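Bm4233, isoform b (PDB 6ANY) probably binds and transports sterols as a secreted venom allergen-like protein of the CAP superfamily from the filarial worm Brugia malayi. Local coordinates at residues 12-15 and 16-20; 19-22 and 23-26; 91-94 and 95-98. One frame throughout, in Å; residues are numbered along the deposited sequence.

Contact 1: 12-15 and 16-20; sequences QRKD and IVRQN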
ATOM      1  N   GLN A  12       6.971  -7.638 -11.403  1.00 20.90           N
ATOM      2  CA  GLN A  12       6.664  -7.552 -10.010  1.00 20.65           C
ATOM      3  C   GLN A  12       6.240  -6.134  -9.625  1.00 17.35           C
ATOM      4  O   GLN A  12       5.321  -5.977  -8.876  1.00 16.99           O
ATOM      5  CB  GLN A  12       7.833  -8.033  -9.185  1.00 21.84           C
ATOM      6  CG  GLN A  12       7.642  -7.881  -7.679  1.00 24.19           C
ATOM      7  CD  GLN A  12       7.389  -9.176  -6.909  1.00 24.05           C
ATOM      8  OE1 GLN A  12       6.331  -9.381  -6.318  1.00 21.63           O
ATOM      9  NE2 GLN A  12       8.370 -10.040  -6.921  1.00 21.16           N
ATOM     10  N   ARG A  13       6.922  -5.118 -10.118  1.00 16.71           N
ATOM     11  CA  ARG A  13       6.617  -3.750  -9.787  1.00 15.85           C
ATOM     12  C   ARG A  13       5.228  -3.390 -10.295  1.00 15.73           C
ATOM     13  O   ARG A  13       4.404  -2.871  -9.565  1.00 13.63           O
ATOM     14  CB  ARG A  13       7.623  -2.842 -10.436  1.00 16.10           C
ATOM     15  CG  ARG A  13       9.027  -3.083 -10.010  1.00 15.87           C
ATOM     16  CD  ARG A  13       9.956  -2.101 -10.666  1.00 17.08           C
ATOM     17  NE  ARG A  13      11.338  -2.270 -10.201  1.00 16.81           N
ATOM     18  CZ  ARG A  13      12.307  -2.864 -10.868  1.00 17.35           C
ATOM     19  NH1 ARG A  13      12.159  -3.306 -12.111  1.00 18.92           N
ATOM     20  NH2 ARG A  13      13.477  -2.967 -10.302  1.00 18.98           N
ATOM     21  N   LYS A  14       4.949  -3.773 -11.522  1.00 16.73           N
ATOM     22  CA  LYS A  14       3.631  -3.546 -12.090  1.00 18.93           C
ATOM     23  C   LYS A  14       2.518  -4.248 -11.335  1.00 17.20           C
ATOM     24  O   LYS A  14       1.464  -3.680 -11.099  1.00 16.94           O
ATOM     25  CB  LYS A  14       3.539  -4.051 -13.515  1.00 23.36           C
ATOM     26  CG  LYS A  14       4.399  -3.301 -14.483  1.00 28.88           C
ATOM     27  CD  LYS A  14       4.391  -3.899 -15.906  1.00 34.78           C
ATOM     28  CE  LYS A  14       5.793  -4.066 -16.510  1.00 37.54           C
ATOM     29  NZ  LYS A  14       5.826  -3.612 -17.949  1.00 39.83           N
ATOM     30  N   ASP A  15       2.723  -5.514 -10.991  1.00 17.94           N
ATOM     31  CA  ASP A  15       1.692  -6.253 -10.282  1.00 15.85           C
ATOM     32  C   ASP A  15       1.362  -5.583  -8.918  1.00 14.26           C
ATOM     33  O   ASP A  15       0.195  -5.567  -8.455  1.00 11.87           O
ATOM     34  CB  ASP A  15       2.137  -7.695 -10.103  1.00 17.82           C
ATOM     35  CG  ASP A  15       2.141  -8.481 -11.407  1.00 18.89           C
ATOM     36  OD1 ASP A  15       1.687  -7.953 -12.428  1.00 17.71           O
ATOM     37  OD2 ASP A  15       2.635  -9.640 -11.427  1.00 22.59           O
ATOM     38  N   ILE A  16       2.388  -5.077  -8.261  1.00 13.37           N
ATOM     39  CA  ILE A  16       2.194  -4.457  -6.958  1.00 13.96           C
ATOM     40  C   ILE A  16       1.354  -3.207  -7.132  1.00 15.07           C
ATOM     41  O   ILE A  16       0.387  -3.019  -6.392  1.00 11.72           O
ATOM     42  CB  ILE A  16       3.512  -4.072  -6.320  1.00 15.16           C
ATOM     43  CG1 ILE A  16       4.151  -5.313  -5.751  1.00 16.77           C
ATOM     44  CG2 ILE A  16       3.313  -2.976  -5.247  1.00 14.55           C
ATOM     45  CD1 ILE A  16       5.627  -5.155  -5.458  1.00 20.21           C
ATOM     46  N   VAL A  17       1.697  -2.403  -8.149  1.00 14.80           N
ATOM     47  CA  VAL A  17       1.004  -1.129  -8.380  1.00 16.89           C
ATOM     48  C   VAL A  17      -0.444  -1.339  -8.825  1.00 16.19           C
ATOM     49  O   VAL A  17      -1.350  -0.661  -8.347  1.00 14.24           O
ATOM     50  CB  VAL A  17       1.781  -0.261  -9.420  1.00 18.99           C
ATOM     51  CG1 VAL A  17       0.949   0.891  -9.896  1.00 23.30           C
ATOM     52  CG2 VAL A  17       3.032   0.299  -8.786  1.00 18.82           C
ATOM     53  N   ARG A  18      -0.643  -2.264  -9.750  1.00 16.54           N
ATOM     54  CA  ARG A  18      -1.911  -2.583 -10.299  1.00 17.00           C
ATOM     55  C   ARG A  18      -2.820  -3.133  -9.229  1.00 15.28           C
ATOM     56  O   ARG A  18      -3.975  -2.635  -9.120  1.00 14.36           O
ATOM     57  CB  ARG A  18      -1.796  -3.615 -11.452  1.00 21.43           C
ATOM     58  CG  ARG A  18      -1.204  -2.963 -12.681  1.00 27.41           C
ATOM     59  CD  ARG A  18      -0.627  -3.922 -13.688  1.00 33.63           C
ATOM     60  NE  ARG A  18       0.075  -3.200 -14.784  1.00 40.97           N
ATOM     61  CZ  ARG A  18       0.731  -3.783 -15.804  1.00 39.62           C
ATOM     62  NH1 ARG A  18       0.806  -5.130 -15.949  1.00 40.25           N
ATOM     63  NH2 ARG A  18       1.325  -3.006 -16.685  1.00 41.28           N
ATOM     64  N   GLN A  19      -2.310  -4.044  -8.389  1.00 11.51           N
ATOM     65  CA  GLN A  19      -3.111  -4.544  -7.252  1.00 12.22           C
ATOM     66  C   GLN A  19      -3.524  -3.444  -6.252  1.00 11.65           C
ATOM     67  O   GLN A  19      -4.683  -3.357  -5.862  1.00 11.52           O
ATOM     68  CB  GLN A  19      -2.409  -5.702  -6.476  1.00 11.78           C
ATOM     69  CG  GLN A  19      -3.153  -6.145  -5.222  1.00 12.13           C
ATOM     70  CD  GLN A  19      -2.333  -7.078  -4.333  1.00 12.57           C
ATOM     71  OE1 GLN A  19      -1.246  -6.693  -3.872  1.00 12.90           O
ATOM     72  NE2 GLN A  19      -2.834  -8.288  -4.086  1.00 11.35           N
ATOM     73  N   ASN A  20      -2.573  -2.650  -5.814  1.00 11.68           N
ATOM     74  CA  ASN A  20      -2.853  -1.621  -4.794  1.00 11.80           C
ATOM     75  C   ASN A  20      -3.838  -0.570  -5.360  1.00 11.57           C
ATOM     76  O   ASN A  20      -4.705  -0.141  -4.655  1.00 10.61           O
ATOM     77  CB  ASN A  20      -1.551  -0.971  -4.322  1.00 11.49           C
ATOM     78  CG  ASN A  20      -1.665  -0.332  -2.927  1.00 12.01           C
ATOM     79  OD1 ASN A  20      -0.615  -0.174  -2.265  1.00 11.89           O
ATOM     80  ND2 ASN A  20      -2.904   0.117  -2.498  1.00 10.55           N
TER

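Contact 2: 19-22 and 23-26; sequences QNNK and FRSL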
ATOM      1  N   GLN A  19      -2.310  -4.044  -8.389  1.00 11.51           N
ATOM      2  CA  GLN A  19      -3.111  -4.544  -7.252  1.00 12.22           C
ATOM      3  C   GLN A  19      -3.524  -3.444  -6.252  1.00 11.65           C
ATOM      4  O   GLN A  19      -4.683  -3.357  -5.862  1.00 11.52           O
ATOM      5  CB  GLN A  19      -2.409  -5.702  -6.476  1.00 11.78           C
ATOM      6  CG  GLN A  19      -3.153  -6.145  -5.222  1.00 12.13           C
ATOM      7  CD  GLN A  19      -2.333  -7.078  -4.333  1.00 12.57           C
ATOM      8  OE1 GLN A  19      -1.246  -6.693  -3.872  1.00 12.90           O
ATOM      9  NE2 GLN A  19      -2.834  -8.288  -4.086  1.00 11.35           N
ATOM     10  N   ASN A  20      -2.573  -2.650  -5.814  1.00 11.68           N
ATOM     11  CA  ASN A  20      -2.853  -1.621  -4.794  1.00 11.80           C
ATOM     12  C   ASN A  20      -3.838  -0.570  -5.360  1.00 11.57           C
ATOM     13  O   ASN A  20      -4.705  -0.141  -4.655  1.00 10.61           O
ATOM     14  CB  ASN A  20      -1.551  -0.971  -4.322  1.00 11.49           C
ATOM     15  CG  ASN A  20      -1.665  -0.332  -2.927  1.00 12.01           C
ATOM     16  OD1 ASN A  20      -0.615  -0.174  -2.265  1.00 11.89           O
ATOM     17  ND2 ASN A  20      -2.904   0.117  -2.498  1.00 10.55           N
ATOM     18  N   ASN A  21      -3.756  -0.269  -6.656  1.00 13.36           N
ATOM     19  CA  ASN A  21      -4.627   0.710  -7.284  1.00 13.83           C
ATOM     20  C   ASN A  21      -5.991   0.101  -7.506  1.00 16.13           C
ATOM     21  O   ASN A  21      -7.005   0.785  -7.390  1.00 15.45           O
ATOM     22  CB  ASN A  21      -4.097   1.212  -8.603  1.00 14.05           C
ATOM     23  CG  ASN A  21      -3.059   2.252  -8.464  1.00 13.77           C
ATOM     24  OD1 ASN A  21      -3.044   3.027  -7.469  1.00 14.70           O
ATOM     25  ND2 ASN A  21      -2.130   2.267  -9.411  1.00 12.85           N
ATOM     26  N   LYS A  22      -6.042  -1.164  -7.867  1.00 19.61           N
ATOM     27  CA  LYS A  22      -7.334  -1.878  -7.909  1.00 20.95           C
ATOM     28  C   LYS A  22      -8.066  -1.865  -6.553  1.00 20.05           C
ATOM     29  O   LYS A  22      -9.276  -1.565  -6.481  1.00 16.60           O
ATOM     30  CB  LYS A  22      -7.155  -3.317  -8.356  1.00 25.36           C
ATOM     31  CG  LYS A  22      -8.429  -4.145  -8.265  1.00 29.87           C
ATOM     32  CD  LYS A  22      -8.205  -5.474  -8.994  1.00 36.19           C
ATOM     33  CE  LYS A  22      -9.386  -6.446  -8.919  1.00 42.79           C
ATOM     34  NZ  LYS A  22      -9.411  -7.392 -10.073  1.00 41.85           N
ATOM     35  N   PHE A  23      -7.324  -2.174  -5.487  1.00 17.38           N
ATOM     36  CA  PHE A  23      -7.871  -2.070  -4.151  1.00 17.58           C
ATOM     37  C   PHE A  23      -8.448  -0.700  -3.887  1.00 15.38           C
ATOM     38  O   PHE A  23      -9.546  -0.590  -3.365  1.00 14.07           O
ATOM     39  CB  PHE A  23      -6.829  -2.415  -3.076  1.00 17.80           C
ATOM     40  CG  PHE A  23      -6.535  -3.897  -2.940  1.00 18.54           C
ATOM     41  CD1 PHE A  23      -7.494  -4.854  -3.217  1.00 22.67           C
ATOM     42  CD2 PHE A  23      -5.312  -4.319  -2.488  1.00 19.75           C
ATOM     43  CE1 PHE A  23      -7.218  -6.217  -3.069  1.00 23.40           C
ATOM     44  CE2 PHE A  23      -5.010  -5.668  -2.328  1.00 20.25           C
ATOM     45  CZ  PHE A  23      -5.966  -6.623  -2.595  1.00 20.79           C
ATOM     46  N   ARG A  24      -7.678   0.326  -4.218  1.00 13.84           N
ATOM     47  CA  ARG A  24      -8.075   1.686  -3.962  1.00 13.73           C
ATOM     48  C   ARG A  24      -9.322   2.047  -4.697  1.00 13.87           C
ATOM     49  O   ARG A  24     -10.228   2.626  -4.120  1.00 16.69           O
ATOM     50  CB  ARG A  24      -6.939   2.629  -4.314  1.00 13.52           C
ATOM     51  CG  ARG A  24      -5.930   2.709  -3.181  1.00 12.96           C
ATOM     52  CD  ARG A  24      -4.568   3.130  -3.673  1.00 12.54           C
ATOM     53  NE  ARG A  24      -4.394   4.578  -3.740  1.00 12.44           N
ATOM     54  CZ  ARG A  24      -4.025   5.374  -2.737  1.00 12.39           C
ATOM     55  NH1 ARG A  24      -3.705   4.872  -1.545  1.00 12.39           N
ATOM     56  NH2 ARG A  24      -3.859   6.687  -2.970  1.00 12.33           N
ATOM     57  N   SER A  25      -9.394   1.678  -5.974  1.00 13.77           N
ATOM     58  CA  SER A  25     -10.583   1.929  -6.788  1.00 12.36           C
ATOM     59  C   SER A  25     -11.814   1.189  -6.272  1.00 12.56           C
ATOM     60  O   SER A  25     -12.906   1.783  -6.104  1.00 12.86           O
ATOM     61  CB  SER A  25     -10.279   1.580  -8.244  1.00 12.53           C
ATOM     62  OG  SER A  25     -11.442   1.660  -8.991  1.00 12.23           O
ATOM     63  N   LEU A  26     -11.669  -0.098  -5.979  1.00 12.38           N
ATOM     64  CA  LEU A  26     -12.783  -0.874  -5.376  1.00 12.33           C
ATOM     65  C   LEU A  26     -13.250  -0.229  -4.106  1.00 12.84           C
ATOM     66  O   LEU A  26     -14.439  -0.104  -3.886  1.00 13.00           O
ATOM     67  CB  LEU A  26     -12.388  -2.311  -5.084  1.00 13.12           C
ATOM     68  CG  LEU A  26     -12.228  -3.217  -6.309  1.00 14.05           C
ATOM     69  CD1 LEU A  26     -11.723  -4.558  -5.867  1.00 14.45           C
ATOM     70  CD2 LEU A  26     -13.519  -3.460  -7.092  1.00 14.92           C
TER

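Contact 3: 91-94 and 95-98; sequences SVEK and LRNT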
ATOM      1  N   SER A  91      12.368 -23.937   0.440  1.00 21.59           N
ATOM      2  CA  SER A  91      12.766 -22.788  -0.337  1.00 23.33           C
ATOM      3  C   SER A  91      11.564 -21.948  -0.708  1.00 22.62           C
ATOM      4  O   SER A  91      10.541 -22.476  -1.120  1.00 24.50           O
ATOM      5  CB  SER A  91      13.452 -23.205  -1.648  1.00 22.19           C
ATOM      6  OG  SER A  91      13.652 -22.044  -2.452  1.00 20.96           O
ATOM      7  N   VAL A  92      11.713 -20.641  -0.584  1.00 21.71           N
ATOM      8  CA  VAL A  92      10.669 -19.680  -1.001  1.00 20.86           C
ATOM      9  C   VAL A  92      10.838 -19.099  -2.405  1.00 21.44           C
ATOM     10  O   VAL A  92      10.155 -18.131  -2.756  1.00 21.50           O
ATOM     11  CB  VAL A  92      10.514 -18.560   0.055  1.00 17.78           C
ATOM     12  CG1 VAL A  92      10.161 -19.215   1.395  1.00 18.45           C
ATOM     13  CG2 VAL A  92      11.748 -17.698   0.211  1.00 17.81           C
ATOM     14  N   GLU A  93      11.719 -19.670  -3.225  1.00 23.65           N
ATOM     15  CA  GLU A  93      12.048 -19.048  -4.541  1.00 25.16           C
ATOM     16  C   GLU A  93      10.839 -19.004  -5.427  1.00 22.98           C
ATOM     17  O   GLU A  93      10.674 -18.040  -6.221  1.00 24.50           O
ATOM     18  CB  GLU A  93      13.219 -19.737  -5.289  1.00 30.70           C
ATOM     19  CG  GLU A  93      14.639 -19.171  -5.091  1.00 35.73           C
ATOM     20  CD  GLU A  93      14.752 -17.630  -5.212  1.00 41.74           C
ATOM     21  OE1 GLU A  93      14.691 -17.141  -6.376  1.00 34.19           O
ATOM     22  OE2 GLU A  93      14.935 -16.941  -4.136  1.00 34.80           O
ATOM     23  N   LYS A  94      10.012 -20.037  -5.321  1.00 20.69           N
ATOM     24  CA  LYS A  94       8.749 -20.077  -6.016  1.00 23.44           C
ATOM     25  C   LYS A  94       7.748 -18.965  -5.604  1.00 22.17           C
ATOM     26  O   LYS A  94       6.753 -18.750  -6.326  1.00 23.19           O
ATOM     27  CB  LYS A  94       8.095 -21.425  -5.768  1.00 30.70           C
ATOM     28  CG  LYS A  94       8.892 -22.643  -6.233  1.00 38.22           C
ATOM     29  CD  LYS A  94       8.199 -23.472  -7.323  1.00 42.70           C
ATOM     30  CE  LYS A  94       9.183 -24.442  -8.019  1.00 44.16           C
ATOM     31  NZ  LYS A  94       9.357 -25.798  -7.378  1.00 40.70           N
ATOM     32  N   LEU A  95       7.944 -18.338  -4.428  1.00 17.81           N
ATOM     33  CA  LEU A  95       7.052 -17.323  -3.933  1.00 16.69           C
ATOM     34  C   LEU A  95       7.526 -15.952  -4.274  1.00 16.44           C
ATOM     35  O   LEU A  95       6.776 -14.998  -4.042  1.00 16.10           O
ATOM     36  CB  LEU A  95       6.833 -17.429  -2.401  1.00 17.66           C
ATOM     37  CG  LEU A  95       6.453 -18.803  -1.836  1.00 17.58           C
ATOM     38  CD1 LEU A  95       6.466 -18.747  -0.337  1.00 17.35           C
ATOM     39  CD2 LEU A  95       5.100 -19.249  -2.392  1.00 16.81           C
ATOM     40  N   ARG A  96       8.717 -15.814  -4.876  1.00 15.92           N
ATOM     41  CA  ARG A  96       9.238 -14.483  -5.118  1.00 16.37           C
ATOM     42  C   ARG A  96       8.419 -13.657  -6.073  1.00 16.43           C
ATOM     43  O   ARG A  96       8.286 -12.450  -5.860  1.00 15.67           O
ATOM     44  CB  ARG A  96      10.661 -14.543  -5.637  1.00 17.40           C
ATOM     45  CG  ARG A  96      11.406 -13.251  -5.503  1.00 17.99           C
ATOM     46  CD  ARG A  96      12.821 -13.355  -6.086  1.00 19.47           C
ATOM     47  NE  ARG A  96      13.381 -12.008  -6.138  1.00 19.08           N
ATOM     48  CZ  ARG A  96      14.081 -11.381  -5.200  1.00 17.25           C
ATOM     49  NH1 ARG A  96      14.417 -11.965  -4.077  1.00 17.06           N
ATOM     50  NH2 ARG A  96      14.438 -10.123  -5.414  1.00 17.96           N
ATOM     51  N   ASN A  97       7.933 -14.293  -7.144  1.00 16.78           N
ATOM     52  CA  ASN A  97       7.234 -13.618  -8.205  1.00 18.22           C
ATOM     53  C   ASN A  97       5.827 -13.066  -7.781  1.00 17.91           C
ATOM     54  O   ASN A  97       5.333 -12.160  -8.401  1.00 22.78           O
ATOM     55  CB  ASN A  97       7.232 -14.454  -9.537  1.00 17.62           C
ATOM     56  CG  ASN A  97       6.400 -15.735  -9.485  1.00 17.83           C
ATOM     57  OD1 ASN A  97       5.437 -15.881  -8.713  1.00 18.10           O
ATOM     58  ND2 ASN A  97       6.783 -16.713 -10.354  1.00 19.28           N
ATOM     59  N   THR A  98       5.214 -13.616  -6.740  1.00 15.71           N
ATOM     60  CA  THR A  98       4.017 -13.067  -6.145  1.00 14.84           C
ATOM     61  C   THR A  98       4.272 -12.464  -4.764  1.00 13.77           C
ATOM     62  O   THR A  98       3.339 -12.281  -3.962  1.00 15.07           O
ATOM     63  CB  THR A  98       2.970 -14.177  -5.978  1.00 16.61           C
ATOM     64  OG1 THR A  98       3.551 -15.250  -5.228  1.00 17.42           O
ATOM     65  CG2 THR A  98       2.500 -14.708  -7.368  1.00 17.70           C
TER

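Contact 1: 12-15 and 16-20
The guanidinium of Arg18 lies flat against the aliphatic part of Lys14, one turn earlier on helix 10-28. Lys14 CB sits over the centre of one face, 3.6 Å above the plane, and further out Lys14 CD comes within 3.3 Å of Arg18 NH2. With its chain extended from CG to NE, Arg18 runs beside Lys14 and points the same way. Asp15 OD1 lies 4.6 Å from Arg18 NH1, well out of the guanidinium plane, so no N-H points at it and only the opposite charges relate them. Lys14 NZ bends away from the group.

Elsewhere on the helix, Ile16 lays CD1 obliquely across Gln12 CG at 4.1 Å and faces Ile146 and Trp51, on the sheet of the CAP domain. Arg13 reaches Glu56 in a salt bridge, while the amide of Gln12 is held by Arg96 and Gly100. Beneath these side chains runs the regular helical bonding, in which Arg18 N donates a hydrogen bond to Lys14 O at 2.9 Å. Two like charges thus share a partly solvent-exposed flank through methylene contact, and the carboxylate of Asp15 may offset part of the charge on Arg18.

Contact 2: 19-22 and 23-26
Phe23 packs tightly against Gln19, one turn back along the helix. The two side chains lie side by side and point the same way, with Gln19 CG 3.5 Å from Phe23 CE2. The amide of Gln19 follows the ring at a plane angle of only 21°, its NE2 reaching 3.8 Å from Phe23 CZ. CG of Gln19 stands anti to the backbone N (chi1 175°) and the chain stays extended beyond it, which carries the amide alongside the outer part of the ring. There NE2 bonds to the carbonyl of Thr101, and Phe23 itself stacks on Trp108, so this flank of the helix is joined to helix 99-108.

A second close contact lies on the flank of Asn20 and Arg24. Arg24 CD comes to 3.6 Å from Asn20 ND2, and the amide and guanidinium planes stand 82° apart. Both groups use the carbonyl of Met138: ND2 of Asn20 and NH1 of Arg24 each donate to it. Arg24 also reaches the carbonyls of Trp140 and Leu47, and a bend midway along its chain turns the guanidinium aside. Helix 10-28 is the first helix of the CAP fold, and here it pins the chain around 138-140 and the loop at 47-49, where Asn21 OD1 accepts from Leu49 N.

On the side turned away from Arg24 the packing slackens. Lys22, extended and exposed, runs beside Leu26 with nothing closer between the two side chains than Lys22 CG to Leu26 CD1 at 4.1 Å. The backbone remains regular even here: Leu26 N bonds to Lys22 O at 2.9 Å in a nearly straight hydrogen bond.

Contact 3: 91-94 and 95-98
Val92 and Leu95 meet across a tight turn, their side chains crossing at about a right angle. Leu95 CD1 approaches both CB and CG1 of Val92 at 4.1 Å. The torsions prepare this meeting: Leu95 has CG anti to its carbonyl carbon (chi1 -50°), and Val92 turns CG1 away from its own carbonyl, leaving CG2 between the two backbone branches. Both side chains rest on Leu160 of strand 159-167, and that makes this the apolar side of an otherwise exposed loop.

The backbone beneath them bends by short-range bonds. Leu95 N donates to Val92 O at 2.8 Å, and Arg96 N reaches Glu93 O at 3.3 Å; each donor lies well above the carbonyl plane. Just before them Ser91 OG accepts from Glu93 N at 3.2 Å, an ST turn that starts the curl. The whole piece belongs to the loop that leads from strand 80-87 to helix 99-108 in the CAP domain, with Thr98 at the N-cap position of that helix.

Glu93 and Arg96 extend on another side of the turn. Glu93 bends about its CB-CG bond (chi2 -47°), which brings OE1 to 4.2 Å from Arg96 CD, whereas Arg96 is stretched from CG to NE. Their charged ends remain apart, with Glu93 OE2 5.0 Å from Arg96 NH1, yet both bond to the hydroxyl of Thr152 on strand 145-153. NH2 of Arg96 holds the carbonyl of Arg7.

Overall arrangement
From the N terminus, the chain first passes through contact 1 and then contact 2, both on helix 10-28. They overlap at Gln19 and Asn20, one beginning where the other ends, with centres about 10 Å apart. Each closes only a helical turn. Much later comes contact 3, which closes a tight turn in the loop between strand 80-87 and helix 99-108; contact 3 follows both in series, and none encloses another. Contact 3 nevertheless touches contact 1 through Gln12. Contact 2 stays separate from it, about 7 Å away between nearest atoms. Together they tie the first helix to the central sheet and to helix 99-108.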